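Local coordinates for protein mannitol dehydrogenase (Pseudomonas fluorescens, PDB 1LJ8) that probably catalyses the NAD-dependent interconversion of mannitol and fructose as a long-chain mannitol 2-dehydrogenase, and binds NAD in its Rossmann domain, at residues K313-R316 and E320-N323; A77-L82 and D251-V256; T340-P345 and D396-E401; P150-D155 and L204-L209. All coordinates share one frame; numbering follows the deposited sequence.

Interaction 1. Residues K313-R316 and E320-N323; sequences KGYR and ETMN
E320 reaches back from helix 318-322 and takes the backbone N of R316 onto its carboxylate. R316 N lies 2.7 Å from E320 OE1, and the bond is nearly straight at 172°. The amide meets OE1 almost along its C-O axis. The E320 CG lies anti to the carbonyl carbon (chi1 -70°), and the chain runs extended beyond it, carrying OE1 back to R316 N. OE1 also accepts from F317 N, so two successive amides end on one oxygen. This ties the first turn of helix 318-322 to the loop before it. That loop starts at a Schellman motif, in which G314, with positive phi, closes helix 289-313. The compact part of the contact is the Y315 ring. It stands over the start of 320-323, with E320 O over the centre of one face. The CB of E320 is 4.0 Å from Y315 CD2. T321 CG2 comes obliquely to the ring, 3.8 Å from Y315 CD1. F327 meets the Y315 ring edge-to-face, and Y315 OH bonds to D324. Toward 320-323 the R316 side is looser. Its CB points away, and the partly exposed side chain is held by other partners. NH1 folds back onto Y315 O at 3.0 Å, and NH2 makes a salt bridge with D418.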
loop_
_atom_site.group_PDB
_atom_site.type_symbol
_atom_site.label_atom_id
_atom_site.label_comp_id
_atom_site.label_asym_id
_atom_site.label_seq_id
_atom_site.Cartn_x
_atom_site.Cartn_y
_atom_site.Cartn_z
ATOM N N LYS A 313 4.604 11.878 19.998
ATOM C CA LYS A 313 4.008 11.855 21.326
ATOM C C LYS A 313 4.478 10.617 22.103
ATOM O O LYS A 313 4.435 10.595 23.348
ATOM C CB LYS A 313 2.494 11.879 21.206
ATOM C CG LYS A 313 1.745 11.896 22.530
ATOM C CD LYS A 313 2.143 13.112 23.430
ATOM C CE LYS A 313 1.442 13.012 24.796
ATOM N NZ LYS A 313 1.792 14.198 25.672
ATOM N N GLY A 314 4.970 9.616 21.377
ATOM C CA GLY A 314 5.435 8.398 22.035
ATOM C C GLY A 314 4.502 7.211 21.802
ATOM O O GLY A 314 4.793 6.091 22.276
ATOM N N TYR A 315 3.391 7.404 21.100
ATOM C CA TYR A 315 2.494 6.266 20.838
ATOM C C TYR A 315 3.179 5.376 19.818
ATOM O O TYR A 315 4.073 5.840 19.070
ATOM C CB TYR A 315 1.155 6.730 20.268
ATOM C CG TYR A 315 0.359 7.614 21.194
ATOM C CD1 TYR A 315 -0.325 8.728 20.713
ATOM C CD2 TYR A 315 0.246 7.308 22.549
ATOM C CE1 TYR A 315 -1.105 9.520 21.558
ATOM C CE2 TYR A 315 -0.529 8.093 23.412
ATOM C CZ TYR A 315 -1.192 9.196 22.912
ATOM O OH TYR A 315 -1.889 10.004 23.790
ATOM N N ARG A 316 2.792 4.095 19.792
ATOM C CA ARG A 316 3.402 3.175 18.815
ATOM C C ARG A 316 2.371 2.381 18.010
ATOM O O ARG A 316 2.732 1.688 17.053
ATOM C CB ARG A 316 4.405 2.229 19.518
ATOM C CG ARG A 316 5.748 2.923 19.898
ATOM C CD ARG A 316 6.504 3.473 18.695
ATOM N NE ARG A 316 7.817 4.097 18.994
ATOM C CZ ARG A 316 8.018 5.386 19.289
ATOM N NH1 ARG A 316 6.996 6.234 19.345
ATOM N NH2 ARG A 316 9.258 5.838 19.471
ATOM N N GLU A 320 -3.786 3.410 19.878
ATOM C CA GLU A 320 -3.373 4.298 20.986
ATOM C C GLU A 320 -3.720 5.728 20.642
ATOM O O GLU A 320 -4.163 6.474 21.513
ATOM C CB GLU A 320 -1.891 4.210 21.243
ATOM C CG GLU A 320 -1.558 2.861 21.856
ATOM C CD GLU A 320 -0.108 2.645 22.051
ATOM O OE1 GLU A 320 0.724 3.292 21.390
ATOM O OE2 GLU A 320 0.223 1.767 22.877
ATOM N N THR A 321 -3.508 6.125 19.385
ATOM C CA THR A 321 -3.884 7.485 19.007
ATOM C C THR A 321 -5.399 7.632 19.091
ATOM O O THR A 321 -5.900 8.700 19.436
ATOM C CB THR A 321 -3.448 7.879 17.558
ATOM O OG1 THR A 321 -4.225 7.142 16.576
ATOM C CG2 THR A 321 -1.937 7.655 17.389
HETATM N N MSE A 322 -6.152 6.563 18.820
HETATM C CA MSE A 322 -7.591 6.668 18.887
HETATM C C MSE A 322 -8.077 6.705 20.333
HETATM O O MSE A 322 -9.260 7.043 20.548
HETATM C CB MSE A 322 -8.279 5.515 18.144
HETATM C CG MSE A 322 -8.050 5.531 16.644
HETATM SE SE MSE A 322 -8.851 7.133 15.742
HETATM C CE MSE A 322 -7.384 8.126 15.786
ATOM N N ASN A 323 -7.204 6.354 21.284
ATOM C CA ASN A 323 -7.583 6.428 22.712
ATOM C C ASN A 323 -7.237 7.823 23.266
ATOM O O ASN A 323 -7.450 8.094 24.452
ATOM C CB ASN A 323 -6.898 5.329 23.548
ATOM C CG ASN A 323 -7.408 3.917 23.176
ATOM O OD1 ASN A 323 -8.527 3.773 22.683
ATOM N ND2 ASN A 323 -6.591 2.896 23.409
#

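Interaction 2. Residues A77-L82 and D251-V256; sequences AGQDYL and DDAWPV
The amide of Q79 bonds through both its ends to neighbouring residues D252 and A253, joining two loops far apart in sequence. Q79 OE1 accepts from A253 N at 2.7 Å, in the carbonyl plane and almost straight at 169°. Q79 NE2 donates to D252 OD1 at 2.8 Å. This donor stands well above the carboxylate plane, although D252 OD1 lies in the plane of the Q79 amide. The amide and carboxylate planes are turned 63° apart. The chain of Q79 is fully extended beyond CG (chi2 180°), which carries the amide across to the other loop. The second N-H of NE2 goes to L82 O, 3.1 Å away, so one amide nitrogen also braces the type I' turn from Q79 to L82. D252 OD1 has a second donor. W254 N reaches it at 2.9 Å from the opposite face of the carboxylate, which makes an Asx turn. D252 OD2 bonds to T84, and Q79 OE1 also accepts from K2. The loops precede strands 83-87 and 256-258, adjacent in the Rossmann sheet, and the W254 side chain lies about 5 Å from the bound NAD. The donors fix which end of the Q79 amide is oxygen. The bonds from Q79 and W254 to the D252 carboxylate, with T84 at its other oxygen, would probably favour its charged form.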
loop_
_atom_site.group_PDB
_atom_site.type_symbol
_atom_site.label_atom_id
_atom_site.label_comp_id
_atom_site.label_asym_id
_atom_site.label_seq_id
_atom_site.Cartn_x
_atom_site.Cartn_y
_atom_site.Cartn_z
ATOM N N ALA A 77 8.304 -21.078 1.522
ATOM C CA ALA A 77 8.709 -22.378 0.961
ATOM C C ALA A 77 8.832 -23.420 2.060
ATOM O O ALA A 77 8.535 -24.593 1.831
ATOM C CB ALA A 77 10.020 -22.260 0.211
ATOM N N GLY A 78 9.252 -23.000 3.253
ATOM C CA GLY A 78 9.372 -23.959 4.348
ATOM C C GLY A 78 8.016 -24.428 4.866
ATOM O O GLY A 78 7.922 -25.335 5.706
ATOM N N GLN A 79 6.945 -23.825 4.352
ATOM C CA GLN A 79 5.576 -24.183 4.743
ATOM C C GLN A 79 4.772 -24.680 3.508
ATOM O O GLN A 79 3.537 -24.762 3.550
ATOM C CB GLN A 79 4.864 -22.969 5.399
ATOM C CG GLN A 79 5.586 -22.636 6.678
ATOM C CD GLN A 79 5.047 -21.458 7.489
ATOM O OE1 GLN A 79 5.535 -21.234 8.585
ATOM N NE2 GLN A 79 4.061 -20.705 6.956
ATOM N N ASP A 80 5.485 -25.033 2.436
ATOM C CA ASP A 80 4.859 -25.534 1.203
ATOM C C ASP A 80 3.943 -24.436 0.633
ATOM O O ASP A 80 2.938 -24.702 -0.026
ATOM C CB ASP A 80 4.053 -26.812 1.503
ATOM C CG ASP A 80 4.915 -27.937 2.052
ATOM O OD1 ASP A 80 5.956 -28.245 1.406
ATOM O OD2 ASP A 80 4.558 -28.491 3.132
ATOM N N TYR A 81 4.338 -23.202 0.892
ATOM C CA TYR A 81 3.641 -21.992 0.451
ATOM C C TYR A 81 2.301 -21.729 1.132
ATOM O O TYR A 81 1.574 -20.796 0.772
ATOM C CB TYR A 81 3.548 -21.924 -1.083
ATOM C CG TYR A 81 4.901 -21.545 -1.660
ATOM C CD1 TYR A 81 5.803 -22.523 -2.072
ATOM C CD2 TYR A 81 5.336 -20.207 -1.657
ATOM C CE1 TYR A 81 7.135 -22.169 -2.444
ATOM C CE2 TYR A 81 6.642 -19.863 -2.037
ATOM C CZ TYR A 81 7.535 -20.855 -2.417
ATOM O OH TYR A 81 8.858 -20.511 -2.712
ATOM N N LEU A 82 2.032 -22.480 2.198
ATOM C CA LEU A 82 0.827 -22.224 3.006
ATOM C C LEU A 82 1.166 -21.116 4.059
ATOM O O LEU A 82 2.310 -20.982 4.468
ATOM C CB LEU A 82 0.414 -23.499 3.782
ATOM C CG LEU A 82 0.022 -24.723 2.940
ATOM C CD1 LEU A 82 -0.197 -25.951 3.848
ATOM C CD2 LEU A 82 -1.227 -24.417 2.145
ATOM N N ASP A 251 2.581 -22.832 14.632
ATOM C CA ASP A 251 3.907 -22.234 14.605
ATOM C C ASP A 251 4.041 -21.862 13.138
ATOM O O ASP A 251 4.289 -22.713 12.292
ATOM C CB ASP A 251 4.984 -23.245 15.022
ATOM C CG ASP A 251 4.831 -23.695 16.472
ATOM O OD1 ASP A 251 4.783 -22.804 17.347
ATOM O OD2 ASP A 251 4.761 -24.941 16.739
ATOM N N ASP A 252 3.807 -20.588 12.828
ATOM C CA ASP A 252 3.865 -20.105 11.451
ATOM C C ASP A 252 5.055 -19.125 11.393
ATOM O O ASP A 252 5.115 -18.175 12.169
ATOM C CB ASP A 252 2.531 -19.400 11.123
ATOM C CG ASP A 252 2.403 -19.017 9.654
ATOM O OD1 ASP A 252 3.440 -18.810 8.988
ATOM O OD2 ASP A 252 1.257 -18.919 9.177
ATOM N N ALA A 253 6.006 -19.342 10.470
ATOM C CA ALA A 253 7.166 -18.469 10.414
ATOM C C ALA A 253 6.733 -17.073 9.947
ATOM O O ALA A 253 7.433 -16.100 10.219
ATOM C CB ALA A 253 8.225 -19.016 9.423
ATOM N N TRP A 254 5.623 -16.992 9.223
ATOM C CA TRP A 254 5.215 -15.662 8.694
ATOM C C TRP A 254 3.734 -15.605 8.386
ATOM O O TRP A 254 3.293 -15.622 7.229
ATOM C CB TRP A 254 6.040 -15.336 7.418
ATOM C CG TRP A 254 5.920 -13.899 6.887
ATOM C CD1 TRP A 254 5.888 -12.747 7.620
ATOM C CD2 TRP A 254 5.784 -13.516 5.519
ATOM N NE1 TRP A 254 5.723 -11.658 6.773
ATOM C CE2 TRP A 254 5.656 -12.115 5.483
ATOM C CE3 TRP A 254 5.740 -14.236 4.313
ATOM C CZ2 TRP A 254 5.487 -11.406 4.273
ATOM C CZ3 TRP A 254 5.561 -13.544 3.122
ATOM C CH2 TRP A 254 5.436 -12.143 3.113
ATOM N N PRO A 255 2.930 -15.564 9.438
ATOM C CA PRO A 255 1.493 -15.480 9.182
ATOM C C PRO A 255 1.181 -14.036 8.737
ATOM O O PRO A 255 2.059 -13.168 8.807
ATOM C CB PRO A 255 0.877 -15.778 10.547
ATOM C CG PRO A 255 1.903 -15.205 11.541
ATOM C CD PRO A 255 3.260 -15.590 10.876
ATOM N N VAL A 256 -0.026 -13.788 8.244
ATOM C CA VAL A 256 -0.413 -12.403 7.905
ATOM C C VAL A 256 -1.532 -12.046 8.898
ATOM O O VAL A 256 -2.413 -12.870 9.162
ATOM C CB VAL A 256 -0.907 -12.226 6.450
ATOM C CG1 VAL A 256 -2.220 -13.029 6.164
ATOM C CG2 VAL A 256 -1.158 -10.690 6.181
#

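Interaction 3. Residues T340-P345 and D396-E401; sequences TPNLAP and DGRETE
P341 lies against the guanidinium group of R398, and N342 beside it accepts a hydrogen bond from that group. The first segment begins with a 3-10 turn at 340-342, closed by L343 N bonding to T340 O. T340 opens the turn and bonds through OG1 to M335 O and K355. P341 follows, and its CG is 3.6 Å from R398 NH2. The ring comes obliquely to the flat group, and its CB and CD lie close to the same nitrogen. At N342 the side chain leans over to the other loop. R398 NH1 donates to N342 OD1 at 2.8 Å, with the oxygen near the guanidinium plane. The donor is tilted only 16° from the amide carbonyl plane, while the amide and guanidinium planes stand 76° apart. A weak second bond runs from R398 NH2 to the same OD1, at 3.3 Å. The R398 chain bends at its third torsion (chi3 64°), which brings NH1 round to D396 as well. That salt bridge is 2.9 Å long, between R398 NH1 and D396 OD2, and uses the anti lone pair of the carboxylate. NH2 bonds to L337 O at the end of helix 325-339. A leucine at R398 would probably leave N342 OD1 and L337 O without this donor and D396 without one of its positive partners. R392 also pairs with D396. The arrangement is a surface link between interhelical loops of the all-helical C-terminal region, where G397 forms the Schellman motif closing helix 387-396.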
loop_
_atom_site.group_PDB
_atom_site.type_symbol
_atom_site.label_atom_id
_atom_site.label_comp_id
_atom_site.label_asym_id
_atom_site.label_seq_id
_atom_site.Cartn_x
_atom_site.Cartn_y
_atom_site.Cartn_z
ATOM N N THR A 340 -13.379 16.288 3.033
ATOM C CA THR A 340 -14.738 16.053 2.541
ATOM C C THR A 340 -15.240 16.978 1.455
ATOM O O THR A 340 -15.770 16.507 0.433
ATOM C CB THR A 340 -15.756 15.978 3.746
ATOM O OG1 THR A 340 -15.463 14.812 4.536
ATOM C CG2 THR A 340 -17.189 15.847 3.228
ATOM N N PRO A 341 -15.060 18.297 1.614
ATOM C CA PRO A 341 -15.550 19.218 0.564
ATOM C C PRO A 341 -14.889 19.017 -0.795
ATOM O O PRO A 341 -15.362 19.553 -1.813
ATOM C CB PRO A 341 -15.196 20.615 1.105
ATOM C CG PRO A 341 -15.111 20.444 2.607
ATOM C CD PRO A 341 -14.428 19.044 2.725
ATOM N N ASN A 342 -13.772 18.299 -0.826
ATOM C CA ASN A 342 -13.038 18.125 -2.083
ATOM C C ASN A 342 -13.437 16.860 -2.852
ATOM O O ASN A 342 -13.007 16.663 -4.008
ATOM C CB ASN A 342 -11.516 17.991 -1.822
ATOM C CG ASN A 342 -10.952 19.066 -0.897
ATOM O OD1 ASN A 342 -11.575 20.098 -0.675
ATOM N ND2 ASN A 342 -9.750 18.814 -0.356
ATOM N N LEU A 343 -14.212 16.002 -2.217
ATOM C CA LEU A 343 -14.542 14.697 -2.801
ATOM C C LEU A 343 -15.608 14.671 -3.870
ATOM O O LEU A 343 -16.637 15.339 -3.750
ATOM C CB LEU A 343 -14.945 13.718 -1.674
ATOM C CG LEU A 343 -13.849 13.513 -0.616
ATOM C CD1 LEU A 343 -14.344 12.578 0.523
ATOM C CD2 LEU A 343 -12.607 12.877 -1.324
ATOM N N ALA A 344 -15.328 13.890 -4.912
ATOM C CA ALA A 344 -16.262 13.668 -6.006
ATOM C C ALA A 344 -17.368 12.809 -5.425
ATOM O O ALA A 344 -17.204 12.136 -4.397
ATOM C CB ALA A 344 -15.563 12.953 -7.165
ATOM N N PRO A 345 -18.534 12.820 -6.070
ATOM C CA PRO A 345 -19.669 12.033 -5.601
ATOM C C PRO A 345 -19.328 10.544 -5.559
ATOM O O PRO A 345 -18.596 10.040 -6.423
ATOM C CB PRO A 345 -20.754 12.323 -6.662
ATOM C CG PRO A 345 -20.417 13.731 -7.125
ATOM C CD PRO A 345 -18.890 13.677 -7.226
ATOM N N ASP A 396 -8.120 27.064 -3.066
ATOM C CA ASP A 396 -9.387 27.617 -2.638
ATOM C C ASP A 396 -9.249 28.769 -1.650
ATOM O O ASP A 396 -10.251 29.410 -1.329
ATOM C CB ASP A 396 -10.268 26.563 -1.948
ATOM C CG ASP A 396 -10.832 25.525 -2.894
ATOM O OD1 ASP A 396 -10.846 25.737 -4.136
ATOM O OD2 ASP A 396 -11.284 24.494 -2.369
ATOM N N GLY A 397 -8.039 28.993 -1.136
ATOM C CA GLY A 397 -7.829 30.032 -0.151
ATOM C C GLY A 397 -8.424 29.582 1.168
ATOM O O GLY A 397 -8.829 30.426 1.953
ATOM N N ARG A 398 -8.518 28.266 1.404
ATOM C CA ARG A 398 -9.069 27.715 2.663
ATOM C C ARG A 398 -7.952 27.514 3.708
ATOM O O ARG A 398 -6.776 27.506 3.362
ATOM C CB ARG A 398 -9.797 26.391 2.401
ATOM C CG ARG A 398 -11.182 26.603 1.744
ATOM C CD ARG A 398 -11.627 25.400 0.939
ATOM N NE ARG A 398 -11.819 24.209 1.766
ATOM C CZ ARG A 398 -11.676 22.973 1.291
ATOM N NH1 ARG A 398 -11.338 22.797 0.010
ATOM N NH2 ARG A 398 -11.873 21.923 2.089
ATOM N N GLU A 399 -8.337 27.345 4.966
ATOM C CA GLU A 399 -7.367 27.209 6.076
ATOM C C GLU A 399 -6.445 26.015 5.838
ATOM O O GLU A 399 -6.951 24.922 5.613
ATOM C CB GLU A 399 -8.137 27.002 7.390
ATOM C CG GLU A 399 -7.294 26.611 8.658
ATOM C CD GLU A 399 -6.265 27.684 9.128
ATOM O OE1 GLU A 399 -5.103 27.775 8.602
ATOM O OE2 GLU A 399 -6.633 28.464 10.052
ATOM N N THR A 400 -5.126 26.208 5.893
ATOM C CA THR A 400 -4.219 25.054 5.679
ATOM C C THR A 400 -3.585 24.520 6.955
ATOM O O THR A 400 -2.854 23.524 6.906
ATOM C CB THR A 400 -3.041 25.402 4.725
ATOM O OG1 THR A 400 -2.208 26.414 5.315
ATOM C CG2 THR A 400 -3.578 25.893 3.358
ATOM N N GLU A 401 -3.863 25.163 8.079
ATOM C CA GLU A 401 -3.195 24.806 9.322
ATOM C C GLU A 401 -3.220 23.347 9.745
ATOM O O GLU A 401 -2.182 22.818 10.167
ATOM C CB GLU A 401 -3.726 25.648 10.477
ATOM C CG GLU A 401 -2.666 25.873 11.522
ATOM C CD GLU A 401 -2.070 27.266 11.373
ATOM O OE1 GLU A 401 -2.281 27.907 10.304
ATOM O OE2 GLU A 401 -1.396 27.704 12.308
#

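Interaction 4. Residues P150-D155 and L204-L209; sequences PQIQHD and LAFAAL
Two helices of the Rossmann domain meet here, 150-157 and 195-210, in a buried apolar contact centred on the ring of F206. The edge of that ring faces helix 150-157. I152 CG2 comes to it near the ring plane, 3.8 Å from F206 CE1 and 3.9 Å from F206 CD1. D155 CB reaches the same edge further round, 3.8 Å from F206 CZ. The ring therefore touches two residues one helical turn apart. F206 gets there because its CG is anti to the backbone N (chi1 -178°), which extends the ring from its own helix toward the other. The methyl branch of I152 does the touching, not its longer arm. D155 offers only its CB to the ring, and its carboxylate is held elsewhere. H154 ND1 donates to D155 OD1 at 2.9 Å and 167°, with the oxygen in the imidazole plane. T164 bonds to D155 OD2, and K163 N bonds to D155 OD1. These three bonds hold the carboxylate and fix its rotation; the CB is set against F206 by the helix backbone. An alanine in place of F206 would remove the ring and is likely to open a gap beside I152 and D155, taking away the apolar contact between 150-155 and 204-209. The ring of H210 meets that of F206 with planes at about 70°. F145 of strand 144-145 touches both I152 and F206. From helix 165-178, F166 touches I152 and C170 touches F206, so that helix and strand 144-145 both border the contact.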
loop_
_atom_site.group_PDB
_atom_site.type_symbol
_atom_site.label_atom_id
_atom_site.label_comp_id
_atom_site.label_asym_id
_atom_site.label_seq_id
_atom_site.Cartn_x
_atom_site.Cartn_y
_atom_site.Cartn_z
ATOM N N PRO A 150 18.166 5.758 -11.643
ATOM C CA PRO A 150 19.209 4.775 -11.979
ATOM C C PRO A 150 18.730 3.375 -12.364
ATOM O O PRO A 150 19.231 2.774 -13.317
ATOM C CB PRO A 150 20.106 4.782 -10.729
ATOM C CG PRO A 150 19.136 5.279 -9.593
ATOM C CD PRO A 150 18.381 6.358 -10.311
ATOM N N GLN A 151 17.763 2.842 -11.622
ATOM C CA GLN A 151 17.281 1.506 -11.913
ATOM C C GLN A 151 16.477 1.513 -13.229
ATOM O O GLN A 151 16.444 0.503 -13.952
ATOM C CB GLN A 151 16.447 0.998 -10.719
ATOM C CG GLN A 151 15.176 1.801 -10.469
ATOM C CD GLN A 151 15.326 3.027 -9.540
ATOM O OE1 GLN A 151 16.335 3.750 -9.554
ATOM N NE2 GLN A 151 14.270 3.274 -8.736
ATOM N N ILE A 152 15.833 2.641 -13.556
ATOM C CA ILE A 152 15.098 2.743 -14.821
ATOM C C ILE A 152 16.138 2.827 -15.955
ATOM O O ILE A 152 15.985 2.174 -16.988
ATOM C CB ILE A 152 14.171 3.999 -14.879
ATOM C CG1 ILE A 152 13.039 3.857 -13.817
ATOM C CG2 ILE A 152 13.569 4.162 -16.305
ATOM C CD1 ILE A 152 12.128 2.669 -14.040
ATOM N N GLN A 153 17.173 3.643 -15.777
ATOM C CA GLN A 153 18.220 3.702 -16.821
ATOM C C GLN A 153 18.861 2.321 -16.999
ATOM O O GLN A 153 19.223 1.939 -18.139
ATOM C CB GLN A 153 19.326 4.704 -16.451
ATOM C CG GLN A 153 18.936 6.155 -16.687
ATOM C CD GLN A 153 18.577 6.423 -18.145
ATOM O OE1 GLN A 153 19.396 6.195 -19.055
ATOM N NE2 GLN A 153 17.349 6.882 -18.384
ATOM N N HIS A 154 19.043 1.599 -15.891
ATOM C CA HIS A 154 19.608 0.255 -15.973
ATOM C C HIS A 154 18.755 -0.633 -16.877
ATOM O O HIS A 154 19.264 -1.298 -17.797
ATOM C CB HIS A 154 19.717 -0.424 -14.580
ATOM C CG HIS A 154 20.056 -1.880 -14.672
ATOM N ND1 HIS A 154 19.114 -2.849 -14.965
ATOM C CD2 HIS A 154 21.249 -2.518 -14.626
ATOM C CE1 HIS A 154 19.714 -4.022 -15.091
ATOM N NE2 HIS A 154 21.009 -3.847 -14.890
ATOM N N ASP A 155 17.442 -0.637 -16.649
ATOM C CA ASP A 155 16.579 -1.496 -17.450
ATOM C C ASP A 155 16.515 -1.112 -18.942
ATOM O O ASP A 155 16.359 -1.976 -19.810
ATOM C CB ASP A 155 15.173 -1.543 -16.820
ATOM C CG ASP A 155 15.125 -2.426 -15.592
ATOM O OD1 ASP A 155 16.199 -2.772 -15.060
ATOM O OD2 ASP A 155 14.002 -2.761 -15.168
ATOM N N LEU A 204 3.579 2.731 -20.159
ATOM C CA LEU A 204 3.648 3.278 -21.517
ATOM C C LEU A 204 4.812 4.225 -21.675
ATOM O O LEU A 204 5.503 4.187 -22.713
ATOM C CB LEU A 204 2.340 4.005 -21.895
ATOM C CG LEU A 204 1.126 3.085 -22.084
ATOM C CD1 LEU A 204 -0.084 3.976 -22.508
ATOM C CD2 LEU A 204 1.390 2.012 -23.159
ATOM N N ALA A 205 5.063 5.071 -20.678
ATOM C CA ALA A 205 6.184 6.019 -20.761
ATOM C C ALA A 205 7.502 5.248 -20.853
ATOM O O ALA A 205 8.414 5.580 -21.642
ATOM C CB ALA A 205 6.211 6.906 -19.566
ATOM N N PHE A 206 7.592 4.186 -20.065
ATOM C CA PHE A 206 8.795 3.367 -20.086
ATOM C C PHE A 206 8.944 2.675 -21.447
ATOM O O PHE A 206 10.020 2.672 -22.022
ATOM C CB PHE A 206 8.726 2.310 -18.968
ATOM C CG PHE A 206 9.952 1.450 -18.893
ATOM C CD1 PHE A 206 11.061 1.853 -18.149
ATOM C CD2 PHE A 206 9.981 0.240 -19.552
ATOM C CE1 PHE A 206 12.196 1.039 -18.071
ATOM C CE2 PHE A 206 11.112 -0.589 -19.476
ATOM C CZ PHE A 206 12.202 -0.188 -18.743
ATOM N N ALA A 207 7.872 2.085 -21.948
ATOM C CA ALA A 207 7.905 1.388 -23.218
ATOM C C ALA A 207 8.315 2.344 -24.347
ATOM O O ALA A 207 9.061 1.953 -25.254
ATOM C CB ALA A 207 6.555 0.756 -23.521
ATOM N N ALA A 208 7.839 3.588 -24.261
ATOM C CA ALA A 208 8.148 4.605 -25.265
ATOM C C ALA A 208 9.631 4.913 -25.317
ATOM O O ALA A 208 10.146 5.297 -26.388
ATOM C CB ALA A 208 7.352 5.886 -24.990
ATOM N N LEU A 209 10.325 4.787 -24.182
ATOM C CA LEU A 209 11.773 5.012 -24.180
ATOM C C LEU A 209 12.483 3.845 -24.908
ATOM O O LEU A 209 13.650 3.958 -25.253
ATOM C CB LEU A 209 12.303 5.166 -22.751
ATOM C CG LEU A 209 11.787 6.432 -22.069
ATOM C CD1 LEU A 209 12.055 6.343 -20.577
ATOM C CD2 LEU A 209 12.441 7.666 -22.724
#

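Interactions 2 and 4 lie in the Rossmann domain, and interactions 1 and 3 in the C-terminal domain. Along the chain, 150-155 and 204-209 are nested inside the long loop closed by 77-82 with 251-256. Interaction 1 follows, then interaction 3. None of the four touch. Interactions 1 and 3 are closest, with centres about 27 Å apart, while interactions 2 and 3 are farthest at about 45 Å. Helix 289-313 leads into interaction 1, and helix 325-339 leads from it toward interaction 3. Interaction 2 joins the approaches to two strands of the main sheet, whereas interaction 4 joins helices only. Each domain is thus fastened locally at separate places, and NAD lies nearest interaction 2.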